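Local coordinates for Serine/threonine-protein acetyltransferase HopZ1a (Pseudomonas syringae pv. syringae, PDB 5KLP), which acetylates serine, threonine and lysine residues of proteins, among them host tubulin, with acetyl-CoA as donor and inositol hexakisphosphate as activating cofactor, at residues A[21-26]-A[321-326]; A[50-55]-A[328-333]. The protein carries 10 engineered substitutions. One frame throughout, in Å; residues are numbered along the deposited sequence.

Contact 1 of 2, residues A[21-26]-A[321-326]. With IHP (inositol hexakisphosphate), chain D.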
HETATM    1  N   MSE A  21       5.966  20.427 -12.461  1.00 32.22           N
HETATM    2  CA  MSE A  21       5.967  21.518 -11.491  1.00 35.75           C
HETATM    3  C   MSE A  21       5.481  21.061 -10.108  1.00 38.36           C
HETATM    4  O   MSE A  21       6.022  21.493  -9.092  1.00 38.19           O
HETATM    5  CB  MSE A  21       5.116  22.685 -11.997  1.00 33.26           C
HETATM    6  CG  MSE A  21       5.228  23.952 -11.164  1.00 40.90           C
HETATM    7 SE   MSE A  21       7.033  24.752 -11.131  1.00 64.59          SE
HETATM    8  CE  MSE A  21       7.380  24.644  -9.209  1.00 43.50           C
ATOM      9  N   ARG A  22       4.472  20.190 -10.066  1.00 33.73           N
ATOM     10  CA  ARG A  22       3.983  19.672  -8.784  1.00 31.24           C
ATOM     11  C   ARG A  22       5.072  18.931  -8.020  1.00 35.19           C
ATOM     12  O   ARG A  22       5.206  19.079  -6.798  1.00 33.07           O
ATOM     13  CB  ARG A  22       2.785  18.749  -8.978  1.00 32.38           C
ATOM     14  CG  ARG A  22       1.508  19.456  -9.397  1.00 35.42           C
ATOM     15  CD  ARG A  22       0.822  20.049  -8.170  1.00 27.82           C
ATOM     16  NE  ARG A  22       0.056  19.038  -7.442  1.00 35.64           N
ATOM     17  CZ  ARG A  22      -1.060  18.455  -7.875  1.00 33.15           C
ATOM     18  NH1 ARG A  22      -1.572  18.771  -9.056  1.00 37.31           N
ATOM     19  NH2 ARG A  22      -1.661  17.545  -7.117  1.00 27.85           N
ATOM     20  N   LEU A  23       5.852  18.147  -8.750  1.00 30.47           N
ATOM     21  CA  LEU A  23       6.941  17.391  -8.151  1.00 30.84           C
ATOM     22  C   LEU A  23       8.067  18.319  -7.713  1.00 30.35           C
ATOM     23  O   LEU A  23       8.609  18.163  -6.623  1.00 30.83           O
ATOM     24  CB  LEU A  23       7.474  16.361  -9.143  1.00 36.63           C
ATOM     25  CG  LEU A  23       8.352  15.218  -8.634  1.00 37.30           C
ATOM     26  CD1 LEU A  23       7.720  14.483  -7.458  1.00 28.88           C
ATOM     27  CD2 LEU A  23       8.612  14.260  -9.788  1.00 34.49           C
ATOM     28  N   GLN A  24       8.381  19.307  -8.548  1.00 28.81           N
ATOM     29  CA  GLN A  24       9.430  20.274  -8.247  1.00 30.14           C
ATOM     30  C   GLN A  24       9.117  21.051  -6.972  1.00 34.10           C
ATOM     31  O   GLN A  24      10.018  21.398  -6.207  1.00 36.83           O
ATOM     32  CB  GLN A  24       9.637  21.231  -9.432  1.00 30.38           C
ATOM     33  CG  GLN A  24      10.774  22.230  -9.253  1.00 33.11           C
ATOM     34  CD  GLN A  24      12.129  21.568  -9.059  1.00 39.92           C
ATOM     35  OE1 GLN A  24      12.744  21.683  -8.002  1.00 49.95           O
ATOM     36  NE2 GLN A  24      12.604  20.886 -10.081  1.00 36.97           N
ATOM     37  N   GLN A  25       7.840  21.329  -6.744  1.00 27.93           N
ATOM     38  CA  GLN A  25       7.443  22.052  -5.545  1.00 32.05           C
ATOM     39  C   GLN A  25       7.700  21.166  -4.322  1.00 35.42           C
ATOM     40  O   GLN A  25       8.127  21.639  -3.263  1.00 32.12           O
ATOM     41  CB  GLN A  25       5.974  22.448  -5.639  1.00 31.39           C
ATOM     42  CG  GLN A  25       5.445  23.406  -4.590  1.00 37.45           C
ATOM     43  CD  GLN A  25       6.217  24.732  -4.530  1.00 50.95           C
ATOM     44  OE1 GLN A  25       6.626  25.265  -5.558  1.00 51.98           O
ATOM     45  NE2 GLN A  25       6.285  25.328  -3.343  1.00 55.68           N
ATOM     46  N   LYS A  26       7.455  19.869  -4.468  1.00 24.44           N
ATOM     47  CA  LYS A  26       7.740  18.960  -3.365  1.00 28.01           C
ATOM     48  C   LYS A  26       9.248  18.832  -3.151  1.00 28.85           C
ATOM     49  O   LYS A  26       9.704  18.710  -2.021  1.00 26.57           O
ATOM     50  CB  LYS A  26       7.097  17.597  -3.591  1.00 28.26           C
ATOM     51  CG  LYS A  26       5.579  17.623  -3.516  1.00 31.33           C
ATOM     52  CD  LYS A  26       5.019  16.226  -3.701  1.00 33.89           C
ATOM     53  CE  LYS A  26       3.499  16.186  -3.565  1.00 37.87           C
ATOM     54  NZ  LYS A  26       3.031  15.968  -2.167  1.00 36.76           N
ATOM     55  N   PHE A 321       5.583   8.053 -17.274  1.00 47.12           N
ATOM     56  CA  PHE A 321       4.863   7.540 -16.111  1.00 44.38           C
ATOM     57  C   PHE A 321       4.676   8.645 -15.074  1.00 39.16           C
ATOM     58  O   PHE A 321       5.367   9.665 -15.108  1.00 41.77           O
ATOM     59  CB  PHE A 321       5.595   6.354 -15.491  1.00 41.69           C
ATOM     60  CG  PHE A 321       6.908   6.716 -14.889  1.00 44.87           C
ATOM     61  CD1 PHE A 321       8.039   6.856 -15.682  1.00 46.83           C
ATOM     62  CD2 PHE A 321       7.017   6.937 -13.526  1.00 42.58           C
ATOM     63  CE1 PHE A 321       9.261   7.206 -15.116  1.00 44.26           C
ATOM     64  CE2 PHE A 321       8.230   7.284 -12.957  1.00 39.60           C
ATOM     65  CZ  PHE A 321       9.353   7.419 -13.752  1.00 39.53           C
ATOM     66  N   SER A 322       3.745   8.439 -14.150  1.00 31.72           N
ATOM     67  CA  SER A 322       3.543   9.377 -13.057  1.00 29.15           C
ATOM     68  C   SER A 322       4.552   9.111 -11.938  1.00 26.91           C
ATOM     69  O   SER A 322       4.651   7.987 -11.440  1.00 23.34           O
ATOM     70  CB  SER A 322       2.123   9.282 -12.510  1.00 26.80           C
ATOM     71  OG  SER A 322       2.034   9.953 -11.257  1.00 28.47           O
ATOM     72  N   ALA A 323       5.295  10.142 -11.541  1.00 23.67           N
ATOM     73  CA  ALA A 323       6.224  10.008 -10.419  1.00 27.01           C
ATOM     74  C   ALA A 323       5.578  10.475  -9.117  1.00 24.79           C
ATOM     75  O   ALA A 323       6.268  10.840  -8.171  1.00 20.02           O
ATOM     76  CB  ALA A 323       7.501  10.792 -10.681  1.00 26.81           C
ATOM     77  N   SER A 324       4.251  10.440  -9.069  1.00 21.71           N
ATOM     78  CA  SER A 324       3.518  10.828  -7.865  1.00 26.89           C
ATOM     79  C   SER A 324       4.001  10.138  -6.572  1.00 23.50           C
ATOM     80  O   SER A 324       4.078  10.781  -5.522  1.00 18.37           O
ATOM     81  CB  SER A 324       2.019  10.561  -8.067  1.00 18.95           C
ATOM     82  OG  SER A 324       1.269  10.945  -6.929  1.00 22.64           O
ATOM     83  N   ILE A 325       4.314   8.841  -6.638  1.00 18.40           N
ATOM     84  CA  ILE A 325       4.721   8.102  -5.437  1.00 18.83           C
ATOM     85  C   ILE A 325       6.072   8.617  -4.929  1.00 17.95           C
ATOM     86  O   ILE A 325       6.339   8.611  -3.728  1.00 17.72           O
ATOM     87  CB  ILE A 325       4.795   6.574  -5.679  1.00 19.10           C
ATOM     88  CG1 ILE A 325       4.870   5.823  -4.345  1.00 15.86           C
ATOM     89  CG2 ILE A 325       5.994   6.200  -6.564  1.00 17.63           C
ATOM     90  CD1 ILE A 325       3.679   6.040  -3.421  1.00 15.67           C
ATOM     91  N   ASP A 326       6.898   9.097  -5.846  1.00 17.93           N
ATOM     92  CA  ASP A 326       8.195   9.673  -5.477  1.00 21.43           C
ATOM     93  C   ASP A 326       7.973  11.009  -4.773  1.00 25.73           C
ATOM     94  O   ASP A 326       8.737  11.396  -3.882  1.00 21.23           O
ATOM     95  CB  ASP A 326       9.061   9.811  -6.730  1.00 24.16           C
ATOM     96  CG  ASP A 326       9.261   8.461  -7.437  1.00 37.63           C
ATOM     97  OD1 ASP A 326       9.667   7.464  -6.776  1.00 33.40           O
ATOM     98  OD2 ASP A 326       8.937   8.373  -8.635  1.00 45.93           O
TER
HETATM   99  C1  IHP D 401      -1.649  15.597   2.709  1.00 32.19           C
HETATM  100  C2  IHP D 401      -1.406  14.291   1.825  1.00 29.30           C
HETATM  101  C3  IHP D 401      -1.124  14.350   0.275  1.00 41.92           C
HETATM  102  C4  IHP D 401      -1.215  15.821  -0.345  1.00 35.79           C
HETATM  103  C5  IHP D 401      -1.986  16.877   0.424  1.00 35.34           C
HETATM  104  C6  IHP D 401      -1.377  16.875   1.819  1.00 41.40           C
HETATM  105  O11 IHP D 401      -2.813  15.596   3.306  1.00 41.17           O
HETATM  106  P1  IHP D 401      -3.218  15.684   4.948  1.00 32.60           P
HETATM  107  O21 IHP D 401      -4.400  14.762   5.240  1.00 42.79           O
HETATM  108  O31 IHP D 401      -3.627  17.117   5.305  1.00 48.03           O
HETATM  109  O41 IHP D 401      -2.100  15.294   5.899  1.00 36.45           O
HETATM  110  O12 IHP D 401      -2.289  13.275   2.112  1.00 22.03           O
HETATM  111  P2  IHP D 401      -1.648  11.865   2.770  1.00 23.28           P
HETATM  112  O22 IHP D 401      -0.942  12.188   4.104  1.00 22.89           O
HETATM  113  O32 IHP D 401      -2.675  10.754   3.017  1.00 22.79           O
HETATM  114  O42 IHP D 401      -0.531  11.348   1.831  1.00 18.87           O
HETATM  115  O13 IHP D 401      -1.974  13.568  -0.264  1.00 45.75           O
HETATM  116  P3  IHP D 401      -1.913  12.158  -1.185  1.00 22.02           P
HETATM  117  O23 IHP D 401      -1.240  10.923  -0.585  1.00 21.35           O
HETATM  118  O33 IHP D 401      -3.428  11.965  -1.160  1.00 18.70           O
HETATM  119  O43 IHP D 401      -1.402  12.363  -2.607  1.00 19.28           O
HETATM  120  O14 IHP D 401      -1.632  15.800  -1.619  1.00 25.15           O
HETATM  121  P4  IHP D 401      -0.619  15.872  -2.883  1.00 26.68           P
HETATM  122  O24 IHP D 401       0.040  14.518  -3.155  1.00 24.27           O
HETATM  123  O34 IHP D 401      -1.325  16.367  -4.162  1.00 27.00           O
HETATM  124  O44 IHP D 401       0.519  16.874  -2.608  1.00 29.35           O
HETATM  125  O15 IHP D 401      -3.325  16.817   0.348  1.00 36.84           O
HETATM  126  P5  IHP D 401      -4.276  17.991  -0.445  1.00 40.09           P
HETATM  127  O25 IHP D 401      -3.399  18.909  -1.305  1.00 37.03           O
HETATM  128  O35 IHP D 401      -5.311  17.318  -1.388  1.00 28.82           O
HETATM  129  O45 IHP D 401      -5.045  18.881   0.537  1.00 43.87           O
HETATM  130  O16 IHP D 401      -1.710  17.983   2.477  1.00 55.05           O
HETATM  131  P6  IHP D 401      -0.742  18.773   3.532  1.00 40.23           P
HETATM  132  O26 IHP D 401       0.710  18.721   3.060  1.00 44.34           O
HETATM  133  O36 IHP D 401      -1.161  20.246   3.683  1.00 54.26           O
HETATM  134  O46 IHP D 401      -0.824  18.139   4.925  1.00 42.01           O
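Beside the inositol hexakisphosphate pocket, to which Arg22 and Lys26 belong, the first turn of helix 21-36 packs on the start of helix 324-340 through Leu23 and Ala323. The touch is apolar: Leu23 CD2 lies 3.7 Å from Ala323 CB. Leu23 CG stands anti to the backbone N (chi1 -164°), which sets CD2 against the Ala323 methyl and CD1 near its carbonyl O; Val305 of strand 304-305 packs against both residues. Ala323 is the N-cap residue of its helix; an ST turn spans it, Ser324 N donating to Ser322 OG over 3.2 Å, at the passage from strand 321-322 into the helix.

The basic residues on either side of Leu23 in the sequence serve the ligand. Lys26 runs straight as far as CE; the last torsion (chi4 -89°) turns NZ to 2.7 Å from IHP O44, with a weak second bond to O24 of the same phosphate. Arg22, folded at chi2 and chi3, presents the edge of its guanidinium to the third terminal oxygen: NH2 donates to IHP O34 at 3.2 Å and 154°. Glu294 holds Arg22 NH1 in a salt bridge. Leu23 thus makes the apolar touch, while Arg22 and Lys26 of the same turn grip all three terminal oxygens of one phosphate, which would probably tie this helix to the cofactor.

Contact 2 of 2, residues A[50-55]-A[328-333]. Engineered in segment 50-55: Ala55 (natural residue Lys). With IHP (inositol hexakisphosphate), chain D.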
ATOM      1  N   ASP A  50      17.212  13.162  -5.418  1.00 28.68           N
ATOM      2  CA  ASP A  50      17.838  12.778  -6.670  1.00 30.46           C
ATOM      3  C   ASP A  50      16.881  11.960  -7.528  1.00 32.16           C
ATOM      4  O   ASP A  50      16.779  12.179  -8.733  1.00 32.31           O
ATOM      5  CB  ASP A  50      19.117  11.971  -6.418  1.00 35.64           C
ATOM      6  CG  ASP A  50      20.214  12.792  -5.762  1.00 42.25           C
ATOM      7  OD1 ASP A  50      20.124  14.038  -5.775  1.00 45.12           O
ATOM      8  OD2 ASP A  50      21.173  12.188  -5.240  1.00 42.64           O
ATOM      9  N   ARG A  51      16.173  11.023  -6.904  1.00 33.30           N
ATOM     10  CA  ARG A  51      15.220  10.182  -7.633  1.00 30.32           C
ATOM     11  C   ARG A  51      14.087  10.992  -8.239  1.00 29.33           C
ATOM     12  O   ARG A  51      13.715  10.789  -9.394  1.00 32.06           O
ATOM     13  CB  ARG A  51      14.647   9.100  -6.718  1.00 35.55           C
ATOM     14  CG  ARG A  51      13.609   8.192  -7.383  1.00 35.97           C
ATOM     15  CD  ARG A  51      13.234   7.070  -6.435  1.00 38.19           C
ATOM     16  NE  ARG A  51      12.258   6.124  -6.977  1.00 43.14           N
ATOM     17  CZ  ARG A  51      12.564   5.080  -7.742  1.00 38.47           C
ATOM     18  NH1 ARG A  51      13.824   4.844  -8.087  1.00 32.24           N
ATOM     19  NH2 ARG A  51      11.605   4.273  -8.170  1.00 45.70           N
ATOM     20  N   ALA A  52      13.522  11.901  -7.454  1.00 27.81           N
ATOM     21  CA  ALA A  52      12.430  12.725  -7.953  1.00 33.34           C
ATOM     22  C   ALA A  52      12.949  13.675  -9.036  1.00 35.35           C
ATOM     23  O   ALA A  52      12.183  14.120  -9.881  1.00 38.54           O
ATOM     24  CB  ALA A  52      11.771  13.509  -6.825  1.00 26.04           C
ATOM     25  N   SER A  53      14.242  13.994  -8.990  1.00 34.61           N
ATOM     26  CA  SER A  53      14.852  14.915  -9.953  1.00 40.89           C
ATOM     27  C   SER A  53      15.242  14.222 -11.251  1.00 49.85           C
ATOM     28  O   SER A  53      15.552  14.880 -12.237  1.00 53.08           O
ATOM     29  CB  SER A  53      16.098  15.573  -9.362  1.00 38.54           C
ATOM     30  OG  SER A  53      15.773  16.333  -8.222  1.00 46.76           O
ATOM     31  N   GLY A  54      15.247  12.894 -11.234  1.00 50.88           N
ATOM     32  CA  GLY A  54      15.689  12.114 -12.375  1.00 59.44           C
ATOM     33  C   GLY A  54      17.162  11.751 -12.319  1.00 67.37           C
ATOM     34  O   GLY A  54      17.906  11.995 -13.267  1.00 71.08           O
ATOM     35  N   ALA A  55      17.583  11.163 -11.204  1.00 68.13           N
ATOM     36  CA  ALA A  55      18.955  10.696 -11.047  1.00 71.03           C
ATOM     37  C   ALA A  55      18.976   9.202 -10.733  1.00 75.16           C
ATOM     38  O   ALA A  55      19.970   8.669 -10.229  1.00 77.95           O
ATOM     39  CB  ALA A  55      19.667  11.485  -9.963  1.00 69.11           C
ATOM     40  N   PHE A 328       5.261  11.475  -2.885  1.00 18.34           N
ATOM     41  CA  PHE A 328       4.820  11.049  -1.563  1.00 23.00           C
ATOM     42  C   PHE A 328       6.032  10.786  -0.647  1.00 17.68           C
ATOM     43  O   PHE A 328       6.013  11.136   0.529  1.00 20.89           O
ATOM     44  CB  PHE A 328       3.924   9.802  -1.663  1.00 17.13           C
ATOM     45  CG  PHE A 328       3.527   9.238  -0.322  1.00 16.81           C
ATOM     46  CD1 PHE A 328       2.637   9.919   0.498  1.00 17.33           C
ATOM     47  CD2 PHE A 328       4.085   8.058   0.139  1.00 16.24           C
ATOM     48  CE1 PHE A 328       2.289   9.417   1.750  1.00 19.00           C
ATOM     49  CE2 PHE A 328       3.753   7.554   1.384  1.00 18.60           C
ATOM     50  CZ  PHE A 328       2.851   8.235   2.193  1.00 18.35           C
ATOM     51  N   ARG A 329       7.088  10.187  -1.192  1.00 19.06           N
ATOM     52  CA  ARG A 329       8.283   9.916  -0.392  1.00 24.99           C
ATOM     53  C   ARG A 329       8.906  11.217   0.119  1.00 21.66           C
ATOM     54  O   ARG A 329       9.302  11.287   1.273  1.00 19.26           O
ATOM     55  CB  ARG A 329       9.315   9.105  -1.179  1.00 17.47           C
ATOM     56  CG  ARG A 329      10.585   8.758  -0.375  1.00 17.63           C
ATOM     57  CD  ARG A 329      11.385   7.659  -1.097  1.00 33.27           C
ATOM     58  NE  ARG A 329      11.179   7.815  -2.523  1.00 43.77           N
ATOM     59  CZ  ARG A 329      10.806   6.861  -3.365  1.00 24.90           C
ATOM     60  NH1 ARG A 329      10.622   5.605  -2.972  1.00 25.69           N
ATOM     61  NH2 ARG A 329      10.635   7.184  -4.624  1.00 24.69           N
ATOM     62  N   LEU A 330       8.992  12.229  -0.743  1.00 19.09           N
ATOM     63  CA  LEU A 330       9.500  13.541  -0.358  1.00 23.14           C
ATOM     64  C   LEU A 330       8.651  14.135   0.773  1.00 23.89           C
ATOM     65  O   LEU A 330       9.168  14.731   1.717  1.00 22.52           O
ATOM     66  CB  LEU A 330       9.507  14.479  -1.569  1.00 21.14           C
ATOM     67  CG  LEU A 330      10.339  13.990  -2.767  1.00 23.33           C
ATOM     68  CD1 LEU A 330      10.310  15.006  -3.898  1.00 24.85           C
ATOM     69  CD2 LEU A 330      11.781  13.696  -2.365  1.00 26.20           C
ATOM     70  N   GLN A 331       7.338  13.976   0.657  1.00 20.01           N
ATOM     71  CA  GLN A 331       6.406  14.445   1.673  1.00 27.18           C
ATOM     72  C   GLN A 331       6.659  13.782   3.026  1.00 25.24           C
ATOM     73  O   GLN A 331       6.649  14.450   4.070  1.00 21.90           O
ATOM     74  CB  GLN A 331       4.969  14.181   1.224  1.00 20.67           C
ATOM     75  CG  GLN A 331       3.949  14.297   2.325  1.00 26.85           C
ATOM     76  CD  GLN A 331       2.570  13.851   1.866  1.00 30.17           C
ATOM     77  OE1 GLN A 331       1.884  14.566   1.132  1.00 23.61           O
ATOM     78  NE2 GLN A 331       2.180  12.638   2.260  1.00 19.47           N
ATOM     79  N   GLU A 332       6.894  12.472   3.006  1.00 20.25           N
ATOM     80  CA  GLU A 332       7.108  11.729   4.245  1.00 20.12           C
ATOM     81  C   GLU A 332       8.427  12.105   4.929  1.00 19.96           C
ATOM     82  O   GLU A 332       8.481  12.251   6.143  1.00 21.38           O
ATOM     83  CB  GLU A 332       7.065  10.235   3.969  1.00 18.58           C
ATOM     84  CG  GLU A 332       5.692   9.794   3.510  1.00 22.03           C
ATOM     85  CD  GLU A 332       4.612  10.301   4.445  1.00 30.17           C
ATOM     86  OE1 GLU A 332       4.454   9.691   5.530  1.00 24.95           O
ATOM     87  OE2 GLU A 332       3.939  11.307   4.106  1.00 26.76           O
ATOM     88  N   ILE A 333       9.481  12.257   4.138  1.00 19.03           N
ATOM     89  CA  ILE A 333      10.788  12.635   4.685  1.00 21.54           C
ATOM     90  C   ILE A 333      10.700  14.026   5.296  1.00 23.90           C
ATOM     91  O   ILE A 333      11.174  14.263   6.420  1.00 22.86           O
ATOM     92  CB  ILE A 333      11.864  12.573   3.598  1.00 23.04           C
ATOM     93  CG1 ILE A 333      11.987  11.133   3.091  1.00 23.45           C
ATOM     94  CG2 ILE A 333      13.204  13.093   4.117  1.00 26.89           C
ATOM     95  CD1 ILE A 333      12.932  10.969   1.939  1.00 22.56           C
TER
HETATM   96  C1  IHP D 401      -1.649  15.597   2.709  1.00 32.19           C
HETATM   97  C2  IHP D 401      -1.406  14.291   1.825  1.00 29.30           C
HETATM   98  C3  IHP D 401      -1.124  14.350   0.275  1.00 41.92           C
HETATM   99  C4  IHP D 401      -1.215  15.821  -0.345  1.00 35.79           C
HETATM  100  C5  IHP D 401      -1.986  16.877   0.424  1.00 35.34           C
HETATM  101  C6  IHP D 401      -1.377  16.875   1.819  1.00 41.40           C
HETATM  102  O11 IHP D 401      -2.813  15.596   3.306  1.00 41.17           O
HETATM  103  P1  IHP D 401      -3.218  15.684   4.948  1.00 32.60           P
HETATM  104  O21 IHP D 401      -4.400  14.762   5.240  1.00 42.79           O
HETATM  105  O31 IHP D 401      -3.627  17.117   5.305  1.00 48.03           O
HETATM  106  O41 IHP D 401      -2.100  15.294   5.899  1.00 36.45           O
HETATM  107  O12 IHP D 401      -2.289  13.275   2.112  1.00 22.03           O
HETATM  108  P2  IHP D 401      -1.648  11.865   2.770  1.00 23.28           P
HETATM  109  O22 IHP D 401      -0.942  12.188   4.104  1.00 22.89           O
HETATM  110  O32 IHP D 401      -2.675  10.754   3.017  1.00 22.79           O
HETATM  111  O42 IHP D 401      -0.531  11.348   1.831  1.00 18.87           O
HETATM  112  O13 IHP D 401      -1.974  13.568  -0.264  1.00 45.75           O
HETATM  113  P3  IHP D 401      -1.913  12.158  -1.185  1.00 22.02           P
HETATM  114  O23 IHP D 401      -1.240  10.923  -0.585  1.00 21.35           O
HETATM  115  O33 IHP D 401      -3.428  11.965  -1.160  1.00 18.70           O
HETATM  116  O43 IHP D 401      -1.402  12.363  -2.607  1.00 19.28           O
HETATM  117  O14 IHP D 401      -1.632  15.800  -1.619  1.00 25.15           O
HETATM  118  P4  IHP D 401      -0.619  15.872  -2.883  1.00 26.68           P
HETATM  119  O24 IHP D 401       0.040  14.518  -3.155  1.00 24.27           O
HETATM  120  O34 IHP D 401      -1.325  16.367  -4.162  1.00 27.00           O
HETATM  121  O44 IHP D 401       0.519  16.874  -2.608  1.00 29.35           O
HETATM  122  O15 IHP D 401      -3.325  16.817   0.348  1.00 36.84           O
HETATM  123  P5  IHP D 401      -4.276  17.991  -0.445  1.00 40.09           P
HETATM  124  O25 IHP D 401      -3.399  18.909  -1.305  1.00 37.03           O
HETATM  125  O35 IHP D 401      -5.311  17.318  -1.388  1.00 28.82           O
HETATM  126  O45 IHP D 401      -5.045  18.881   0.537  1.00 43.87           O
HETATM  127  O16 IHP D 401      -1.710  17.983   2.477  1.00 55.05           O
HETATM  128  P6  IHP D 401      -0.742  18.773   3.532  1.00 40.23           P
HETATM  129  O26 IHP D 401       0.710  18.721   3.060  1.00 44.34           O
HETATM  130  O36 IHP D 401      -1.161  20.246   3.683  1.00 54.26           O
HETATM  131  O46 IHP D 401      -0.824  18.139   4.925  1.00 42.01           O
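Arg51 and Arg329 meet at 3.0 Å, NE of the first to NH2 of the second, while Ala52 CB rests on Leu330 CD1 at 3.6 Å. The two arginine side chains cross at about a right angle, their guanidinium planes 86° apart, and Arg329 NH2 comes to the edge of the Arg51 group, near its plane. Both nitrogens are donors, so they are not bonded to each other. They share a carboxylate, which probably accounts for their closeness: Asp326 OD1 takes a salt bridge from Arg51 NE and from Arg329 NH2. Asp188 also pairs with both arginines, through Arg51 NH2 and Arg329 NH1, and Asp65 reaches Arg329 NH1 as well. This acidic set probably offsets the close positive charges. Arg51 is extended from CG to NE, whereas Arg329 bends at chi3 (31°), which turns its NH2 to Arg51.

On the ligand side of the same helix, Gln331 NE2 donates to IHP O42 at 3.0 Å and 165°. Its other bond, 2.9 Å to Glu332 OE2, lies in the amide plane and meets the oxygen nearly along its C-O axis; this second-shell carboxylate, itself paired with Arg335, fixes the rotation of the amide. Phe328 CE1 comes within 3.4 Å of IHP O42, and Glu332 CG lies 3.5 Å above one face of the Phe328 ring, offset toward the rim.

Helix 40-53 ends here in a Schellman motif, with Gly54 at positive phi. Ile27 and Leu30 of helix 21-36 pack on Leu330, Phe61 of helix 61-79 on both arginines, and Met191 of helix 189-202 on Phe328 and Arg329, so helix 324-340 lies amid four others.

The centres of contacts 1 and 2 are about 8 Å apart, on the same side of the chain's centre, and both rely on helix 324-340: contact 1 on its beginning, contact 2 on the next turns. Their segments alternate along the chain, 21-26, 50-55, 321-326 and 328-333, so consecutive helices 21-36 and 40-53 are both fastened to the C-terminal helix. The contacts are joined by the salt bridge of Asp326 OD1 to Arg51 NE, 2.9 Å, and by packing of Leu23 CD2 on Ala52 O. Both touch inositol hexakisphosphate, bringing elements from both ends of the chain to the cofactor, consistent with an allosteric ligand whose binding organises this part of the enzyme.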